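Local coordinates for periplasmic binding protein/LacI transcriptional regulator (Shewanella sp. ANA-3, PDB 5OCP) that binds L-arabinofuranose, in both its alpha and beta anomers, as the periplasmic sugar-capturing component of an arabinose ABC transporter, at residues G165-A170 with D196-G201; A129-T134 with C189-H194; R161-E166 with E177-A182. All blocks are in the same frame, centred on the assembly; numbering follows the deposited sequence.

Contact 1. Residues G165-A170 with D196-G201; sequences GEFTRA and DEMALG. With AHR (alpha-L-arabinofuranose), chain I.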
# COMPACT_ATOMS: atom_id res chain seq x y z
N GLY A 165 -10.97 -4.46 -6.74
CA GLY A 165 -10.15 -4.38 -7.93
C GLY A 165 -8.80 -5.03 -7.79
O GLY A 165 -7.90 -4.80 -8.62
N GLU A 166 -8.61 -5.73 -6.68
CA GLU A 166 -7.42 -6.57 -6.44
C GLU A 166 -6.07 -5.80 -6.42
O GLU A 166 -5.02 -6.40 -6.58
CB GLU A 166 -7.38 -7.75 -7.43
CG GLU A 166 -8.63 -8.60 -7.33
CD GLU A 166 -8.68 -9.79 -8.33
OE1 GLU A 166 -7.79 -9.92 -9.19
OE2 GLU A 166 -9.63 -10.63 -8.21
N PHE A 167 -6.13 -4.47 -6.20
CA PHE A 167 -4.98 -3.60 -6.20
C PHE A 167 -4.35 -3.50 -7.52
O PHE A 167 -3.25 -3.02 -7.62
CB PHE A 167 -3.98 -3.99 -5.09
CG PHE A 167 -4.35 -3.50 -3.70
CD1 PHE A 167 -4.75 -2.19 -3.47
CD2 PHE A 167 -4.17 -4.33 -2.57
CE1 PHE A 167 -5.02 -1.70 -2.17
CE2 PHE A 167 -4.46 -3.82 -1.27
CZ PHE A 167 -4.85 -2.53 -1.06
N THR A 168 -4.98 -4.00 -8.61
CA THR A 168 -4.36 -3.93 -9.89
C THR A 168 -5.05 -2.99 -10.91
O THR A 168 -6.23 -2.66 -10.80
CB THR A 168 -4.19 -5.29 -10.61
OG1 THR A 168 -5.48 -5.72 -11.07
CG2 THR A 168 -3.54 -6.29 -9.73
N ARG A 169 -4.27 -2.57 -11.89
CA ARG A 169 -4.75 -1.64 -12.88
C ARG A 169 -5.80 -2.26 -13.81
O ARG A 169 -6.81 -1.68 -14.02
CB ARG A 169 -3.62 -1.10 -13.74
CG ARG A 169 -4.07 0.03 -14.62
CD ARG A 169 -2.97 0.57 -15.53
NE ARG A 169 -1.80 1.07 -14.80
CZ ARG A 169 -1.16 2.24 -15.01
NH1 ARG A 169 -1.53 3.12 -15.95
NH2 ARG A 169 -0.10 2.53 -14.24
N ALA A 170 -5.50 -3.46 -14.28
CA ALA A 170 -6.44 -4.17 -15.18
C ALA A 170 -7.74 -4.52 -14.53
O ALA A 170 -8.77 -4.32 -15.12
CB ALA A 170 -5.78 -5.40 -15.79
N ASP A 196 -3.43 3.71 -5.98
CA ASP A 196 -3.30 4.49 -7.22
C ASP A 196 -3.36 3.60 -8.45
O ASP A 196 -3.89 4.07 -9.49
CB ASP A 196 -1.97 5.27 -7.25
CG ASP A 196 -1.86 6.42 -6.24
OD1 ASP A 196 -2.86 6.82 -5.60
OD2 ASP A 196 -0.73 6.92 -6.10
N GLU A 197 -2.88 2.37 -8.38
CA GLU A 197 -2.88 1.43 -9.50
C GLU A 197 -4.30 1.22 -10.05
O GLU A 197 -4.53 1.38 -11.25
CB GLU A 197 -2.22 0.13 -9.08
CG GLU A 197 -1.79 -0.76 -10.19
CD GLU A 197 -0.53 -0.31 -10.94
OE1 GLU A 197 0.43 0.30 -10.41
OE2 GLU A 197 -0.49 -0.72 -12.12
N MET A 198 -5.28 0.91 -9.18
CA MET A 198 -6.64 0.66 -9.59
C MET A 198 -7.21 1.99 -10.12
O MET A 198 -8.04 1.99 -11.04
CB MET A 198 -7.54 0.15 -8.49
CG MET A 198 -7.18 -1.24 -7.98
SD MET A 198 -8.23 -1.87 -6.69
CE MET A 198 -7.96 -0.64 -5.43
N ALA A 199 -6.81 3.11 -9.50
CA ALA A 199 -7.34 4.42 -9.85
C ALA A 199 -6.97 4.75 -11.30
O ALA A 199 -7.83 5.29 -12.05
CB ALA A 199 -6.80 5.43 -8.95
N LEU A 200 -5.76 4.41 -11.69
CA LEU A 200 -5.32 4.70 -13.02
C LEU A 200 -6.03 3.85 -14.02
O LEU A 200 -6.27 4.32 -15.22
CB LEU A 200 -3.84 4.60 -13.14
CG LEU A 200 -3.11 5.68 -12.31
CD1 LEU A 200 -1.63 5.41 -12.20
CD2 LEU A 200 -3.33 7.09 -12.76
N GLY A 201 -6.35 2.64 -13.67
CA GLY A 201 -7.27 1.83 -14.53
C GLY A 201 -8.63 2.45 -14.65
O GLY A 201 -9.25 2.47 -15.75
O5 AHR I . 0.05 -2.65 1.54
C5 AHR I . 0.19 -1.50 0.77
C4 AHR I . -0.70 -1.58 -0.46
O4 AHR I . -0.47 -2.77 -1.18
C3 AHR I . -0.46 -0.39 -1.41
O3 AHR I . -1.24 0.68 -0.99
C2 AHR I . -0.86 -1.04 -2.73
O2 AHR I . -0.39 -0.43 -3.89
C1 AHR I . -0.21 -2.40 -2.54
O1 AHR I . -0.79 -3.28 -3.36
O HOH W 1 -1.40 -3.56 -11.86
O HOH W 2 0.67 -1.06 -14.35
O HOH W 3 2.44 1.32 -12.19
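The sugar pocket of this periplasmic binding protein is lined in part by F167, and the turn carrying it is packed against the start of helix 196-208 through M198. Alpha-L-arabinofuranose lies over one face of the F167 ring, with O1 of the sugar 3.6 Å from CG of F167; beta-L-arabinofuranose touches the same residue. M198 sends its sulfur under the turn, where SD lies 3.4 Å from the backbone N of F167. A flexible, unbranched thioether suits this spot, because its bend at chi3 (-61°) carries CE to within 4.1 Å of F167 CD1. G165 meets the same sulfur with its CA, and a CB there would collide with it.

G165-T168 is a type I' beta turn that joins strand 157-164 to helix 169-183. T168 is the N-cap of that helix, its OG1 receiving the backbone N of K171. Just beyond it the two helices come very close: CA of G201 approaches O of R169 at 3.6 Å in a CA-H...O contact that a side chain at G201 would block.

On the polar side, R169 NE and E197 OE2 form a long, weak but straight salt bridge (3.5 Å, 173°), with guanidinium and carboxylate planes 62° apart. Water bridges supplement this weak pair: one molecule joins R169 N to E197 OE2, and two more link the charged groups, weakly on the arginine side. L200 CB lies over the rim of one guanidinium face. E197 OE1 also accepts from G13 N in the other lobe, a bond across the cleft consistent with a closed, sugar-bound form.

Contact 2. Residues A129-T134 with C189-H194; sequences AELQGT and CAVWSH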
# COMPACT_ATOMS: atom_id res chain seq x y z
N ALA A 129 -18.13 5.68 -5.78
CA ALA A 129 -17.83 4.28 -6.12
C ALA A 129 -16.50 3.90 -5.50
O ALA A 129 -15.48 4.64 -5.76
CB ALA A 129 -17.75 4.13 -7.61
N GLU A 130 -16.49 2.79 -4.78
CA GLU A 130 -15.29 2.30 -4.11
C GLU A 130 -14.66 1.13 -4.84
O GLU A 130 -15.32 0.07 -5.05
CB GLU A 130 -15.67 1.87 -2.69
CG GLU A 130 -14.49 1.32 -1.88
CD GLU A 130 -14.90 0.88 -0.49
OE1 GLU A 130 -16.09 0.60 -0.29
OE2 GLU A 130 -14.03 0.75 0.42
N LEU A 131 -13.36 1.27 -5.18
CA LEU A 131 -12.57 0.17 -5.70
C LEU A 131 -11.73 -0.34 -4.56
O LEU A 131 -10.77 0.30 -4.11
CB LEU A 131 -11.67 0.58 -6.86
CG LEU A 131 -12.37 1.08 -8.08
CD1 LEU A 131 -11.42 1.69 -9.11
CD2 LEU A 131 -13.13 -0.10 -8.66
N GLN A 132 -12.09 -1.53 -4.03
CA GLN A 132 -11.40 -2.08 -2.90
C GLN A 132 -10.11 -2.82 -3.26
O GLN A 132 -9.95 -3.39 -4.31
CB GLN A 132 -12.33 -3.02 -2.13
CG GLN A 132 -13.70 -2.48 -1.76
CD GLN A 132 -14.66 -3.63 -1.43
OE1 GLN A 132 -15.18 -4.32 -2.31
NE2 GLN A 132 -14.88 -3.82 -0.21
N GLY A 133 -9.18 -2.87 -2.30
CA GLY A 133 -8.01 -3.67 -2.43
C GLY A 133 -8.33 -5.16 -2.23
O GLY A 133 -9.48 -5.55 -2.11
N THR A 134 -7.28 -5.93 -2.09
CA THR A 134 -7.41 -7.42 -1.95
C THR A 134 -8.04 -7.79 -0.65
O THR A 134 -7.81 -7.17 0.41
CB THR A 134 -6.08 -8.11 -2.16
OG1 THR A 134 -5.15 -7.65 -1.23
CG2 THR A 134 -5.50 -7.78 -3.41
N CYS A 189 -20.19 10.99 -8.39
CA CYS A 189 -19.40 12.19 -7.95
C CYS A 189 -17.92 11.83 -7.97
O CYS A 189 -17.06 12.65 -8.33
CB CYS A 189 -19.83 12.58 -6.59
SG CYS A 189 -18.71 13.64 -5.62
N ALA A 190 -17.61 10.65 -7.45
CA ALA A 190 -16.22 10.30 -7.22
C ALA A 190 -15.95 8.82 -7.20
O ALA A 190 -16.83 8.06 -6.82
CB ALA A 190 -15.72 10.87 -5.90
N VAL A 191 -14.71 8.46 -7.51
CA VAL A 191 -14.16 7.14 -7.29
C VAL A 191 -13.14 7.23 -6.12
O VAL A 191 -12.28 8.11 -6.12
CB VAL A 191 -13.45 6.60 -8.53
CG1 VAL A 191 -12.68 5.27 -8.27
CG2 VAL A 191 -14.48 6.43 -9.63
N TRP A 192 -13.35 6.39 -5.12
CA TRP A 192 -12.44 6.16 -3.99
C TRP A 192 -11.78 4.84 -4.29
O TRP A 192 -12.40 3.75 -4.23
CB TRP A 192 -13.29 6.15 -2.72
CG TRP A 192 -12.75 5.45 -1.49
CD1 TRP A 192 -13.48 4.73 -0.63
CD2 TRP A 192 -11.39 5.44 -0.95
NE1 TRP A 192 -12.71 4.24 0.38
CE2 TRP A 192 -11.42 4.68 0.23
CE3 TRP A 192 -10.17 6.02 -1.34
CZ2 TRP A 192 -10.29 4.44 1.00
CZ3 TRP A 192 -9.03 5.79 -0.55
CH2 TRP A 192 -9.12 5.02 0.62
N SER A 193 -10.48 4.91 -4.60
CA SER A 193 -9.72 3.76 -4.90
C SER A 193 -8.70 3.45 -3.81
O SER A 193 -7.94 4.35 -3.41
CB SER A 193 -8.98 3.95 -6.21
OG SER A 193 -8.19 2.82 -6.47
N HIS A 194 -8.66 2.19 -3.33
CA HIS A 194 -7.72 1.90 -2.27
C HIS A 194 -6.26 2.03 -2.70
O HIS A 194 -5.41 2.12 -1.82
CB HIS A 194 -7.99 0.54 -1.65
CG HIS A 194 -9.30 0.44 -0.91
ND1 HIS A 194 -9.62 -0.69 -0.20
CD2 HIS A 194 -10.36 1.26 -0.83
CE1 HIS A 194 -10.83 -0.54 0.34
NE2 HIS A 194 -11.25 0.68 0.07
O HOH W 4 -14.44 2.90 2.24
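Strands 129-132 and 190-193 run parallel, 4.7 Å apart at closest approach and 19° off alignment, with A129 and L131 each bonding through both N and O to the 189-194 segment. A129 N reaches A190 O and A129 O receives W192 N; L131 does likewise with W192 O and H194 N. On the face bearing A129, V191 and L131, small and branched apolar residues pack toward helix 169-183: L131 CD1 meets V191 CG1 at 3.9 Å.

The face bearing E130 and W192 mixes aromatic packing, W192 on F147, with a buried polar group. With CG anti to the backbone N (chi1 180°), E130 runs extended alongside the indole and presents OE2 to H194 NE2 at 2.8 Å. That hydrogen bond uses the anti lone pair and is bent, 136° at the hydrogen. A water accepts from W192 NE1 at 2.9 Å and lies at the same carboxylate oxygen, while E130 OE1 accepts from S162.

These are the second and third strands, after edge strand 157-164, of the C-terminal lobe's sheet in a type I periplasmic binding fold, joined at their far end by the C189-C126 disulfide. At the opposite, pocket end H194 touches F167, and Q132 CA stands over its ring, 3.6 Å from the centroid (CH-pi). Replacing H194 by alanine is likely to leave E130 OE2 without its ring N-H partner and open a gap beside Q132.

Contact 3. Residues R161-E166 with E177-A182; sequences RSQTGE and EGFLKA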
# COMPACT_ATOMS: atom_id res chain seq x y z
N ARG A 161 -21.47 2.01 -4.80
CA ARG A 161 -20.98 0.80 -5.53
C ARG A 161 -19.69 0.46 -4.79
O ARG A 161 -18.95 1.40 -4.46
CB ARG A 161 -20.48 1.08 -7.00
CG ARG A 161 -21.40 1.82 -7.94
CD ARG A 161 -22.27 0.81 -8.58
NE ARG A 161 -23.58 1.28 -8.98
CZ ARG A 161 -24.61 0.46 -9.17
NH1 ARG A 161 -24.45 -0.85 -8.99
NH2 ARG A 161 -25.80 0.94 -9.54
N SER A 162 -19.42 -0.85 -4.58
CA SER A 162 -18.19 -1.24 -3.89
C SER A 162 -17.81 -2.65 -4.32
O SER A 162 -18.66 -3.50 -4.30
CB SER A 162 -18.35 -1.08 -2.40
OG SER A 162 -17.19 -1.47 -1.75
N GLN A 163 -16.58 -2.84 -4.82
CA GLN A 163 -16.13 -4.14 -5.30
C GLN A 163 -14.62 -4.15 -5.29
O GLN A 163 -13.95 -3.09 -5.50
CB GLN A 163 -16.71 -4.38 -6.69
CG GLN A 163 -16.39 -5.73 -7.31
CD GLN A 163 -17.05 -5.91 -8.68
OE1 GLN A 163 -17.96 -5.16 -9.08
NE2 GLN A 163 -16.58 -6.89 -9.41
N THR A 164 -14.06 -5.34 -5.13
CA THR A 164 -12.57 -5.41 -5.19
C THR A 164 -12.03 -5.28 -6.60
O THR A 164 -12.53 -5.90 -7.58
CB THR A 164 -12.00 -6.66 -4.49
OG1 THR A 164 -10.54 -6.60 -4.52
CG2 THR A 164 -12.43 -7.95 -5.23
N GLY A 165 -10.97 -4.46 -6.74
CA GLY A 165 -10.15 -4.38 -7.93
C GLY A 165 -8.80 -5.03 -7.79
O GLY A 165 -7.90 -4.80 -8.62
N GLU A 166 -8.61 -5.73 -6.68
CA GLU A 166 -7.42 -6.57 -6.44
C GLU A 166 -6.07 -5.80 -6.42
O GLU A 166 -5.02 -6.40 -6.58
CB GLU A 166 -7.38 -7.75 -7.43
CG GLU A 166 -8.63 -8.60 -7.33
CD GLU A 166 -8.68 -9.79 -8.33
OE1 GLU A 166 -7.79 -9.92 -9.19
OE2 GLU A 166 -9.63 -10.63 -8.21
N GLU A 177 -15.53 -0.12 -15.32
CA GLU A 177 -16.45 -0.36 -16.49
C GLU A 177 -17.74 -0.89 -16.02
O GLU A 177 -18.83 -0.39 -16.44
CB GLU A 177 -15.94 -1.42 -17.43
CG GLU A 177 -14.74 -1.03 -18.19
CD GLU A 177 -14.46 -2.01 -19.35
OE1 GLU A 177 -15.45 -2.58 -19.92
OE2 GLU A 177 -13.26 -2.15 -19.67
N GLY A 178 -17.68 -1.90 -15.13
CA GLY A 178 -18.89 -2.50 -14.58
C GLY A 178 -19.74 -1.51 -13.84
O GLY A 178 -20.95 -1.43 -14.02
N PHE A 179 -19.14 -0.72 -12.95
CA PHE A 179 -19.86 0.31 -12.22
C PHE A 179 -20.65 1.30 -13.09
O PHE A 179 -21.76 1.66 -12.76
CB PHE A 179 -18.85 1.12 -11.36
CG PHE A 179 -18.30 0.40 -10.14
CD1 PHE A 179 -18.75 -0.85 -9.70
CD2 PHE A 179 -17.25 1.00 -9.44
CE1 PHE A 179 -18.20 -1.41 -8.55
CE2 PHE A 179 -16.71 0.44 -8.29
CZ PHE A 179 -17.21 -0.74 -7.81
N LEU A 180 -20.02 1.69 -14.18
CA LEU A 180 -20.50 2.73 -15.08
C LEU A 180 -21.73 2.15 -15.80
O LEU A 180 -22.73 2.84 -15.96
CB LEU A 180 -19.43 3.16 -16.06
CG LEU A 180 -18.34 4.04 -15.40
CD1 LEU A 180 -17.21 4.21 -16.39
CD2 LEU A 180 -18.90 5.35 -14.93
N LYS A 181 -21.67 0.85 -16.07
CA LYS A 181 -22.78 0.14 -16.69
C LYS A 181 -23.93 -0.01 -15.68
O LYS A 181 -25.09 0.19 -16.03
CB LYS A 181 -22.33 -1.23 -17.19
CG LYS A 181 -21.70 -1.22 -18.57
CD LYS A 181 -20.73 -2.38 -18.75
CE LYS A 181 -21.46 -3.64 -19.17
NZ LYS A 181 -22.78 -3.34 -19.79
N ALA A 182 -23.61 -0.37 -14.43
CA ALA A 182 -24.64 -0.52 -13.43
C ALA A 182 -25.28 0.80 -13.03
O ALA A 182 -26.37 0.79 -12.52
CB ALA A 182 -24.13 -1.23 -12.20
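R161 and F179 make the tight part of this contact: CB of R161 stands directly over the phenylalanine ring, 3.6 Å from its centroid and 8° off the normal, in a CH-pi contact. F179 has its CG anti to the carbonyl carbon (chi1 -72°), which swings the ring from the helix in under the strand. There its edge receives the backbone as well, with CZ 3.7 Å from the N of Q163. The Q163 side chain comes in obliquely from the same strand face, its CB 3.8 Å from F179 CE1 and its amide steeply turned from the ring plane. A large flat hydrocarbon suits the place, for F179 also reaches A129 and L131 on the neighbouring strand and so fills the wedge between sheet and helix.

Strand 157-164 leads into helix 169-183, which packs on the sheet and continues to strand 190-193: a beta-alpha-beta crossover that passes over strand 126-132. Strand segment and helix segment run roughly antiparallel, at 155°, with axes 9.7 Å apart. Alternation along the strand sorts the residues, R161 and Q163 facing the helix while S162 and T164 point away from it.

Toward solvent the contact is more exposed and lacks a hydrogen bond between the two segments. The bend at chi2 lays CG and CD of R161 along the ring, running counter to the F179 side chain, and carries the guanidinium over CB of A182, a residue small enough to lie beneath it. NH2 comes near the carbonyl of A182 at an angle too poor for a hydrogen bond; the firmer polar tie is from NE to Q183 OE1. Where the strand ends, T164 OG1 accepts from E166 N at 3.0 Å, an ST turn that starts the chain toward the sugar pocket.

Overall arrangement
All three contacts lie in the same lobe, around the crossover from strand 157-164 through helix 169-183 to strand 190-193. Contact 2 is the buried one, a ladder of backbone bonds with a polar network enclosed on one face. Contact 3 is a surface contact, held by an aromatic face and aliphatic carbons with no hydrogen bond across it. Contact 1 lies between them in burial: apolar and sulfur packing near the sugar, water-mediated charge pairing outside. Contacts 1 and 3 use opposite ends of helix 169-183, overlapping at G165 and E166, which meet the partner segment only in contact 1. Strand 126-132 ties the set together, Q132 O receiving G165 N and Q132 N meeting Q163 O.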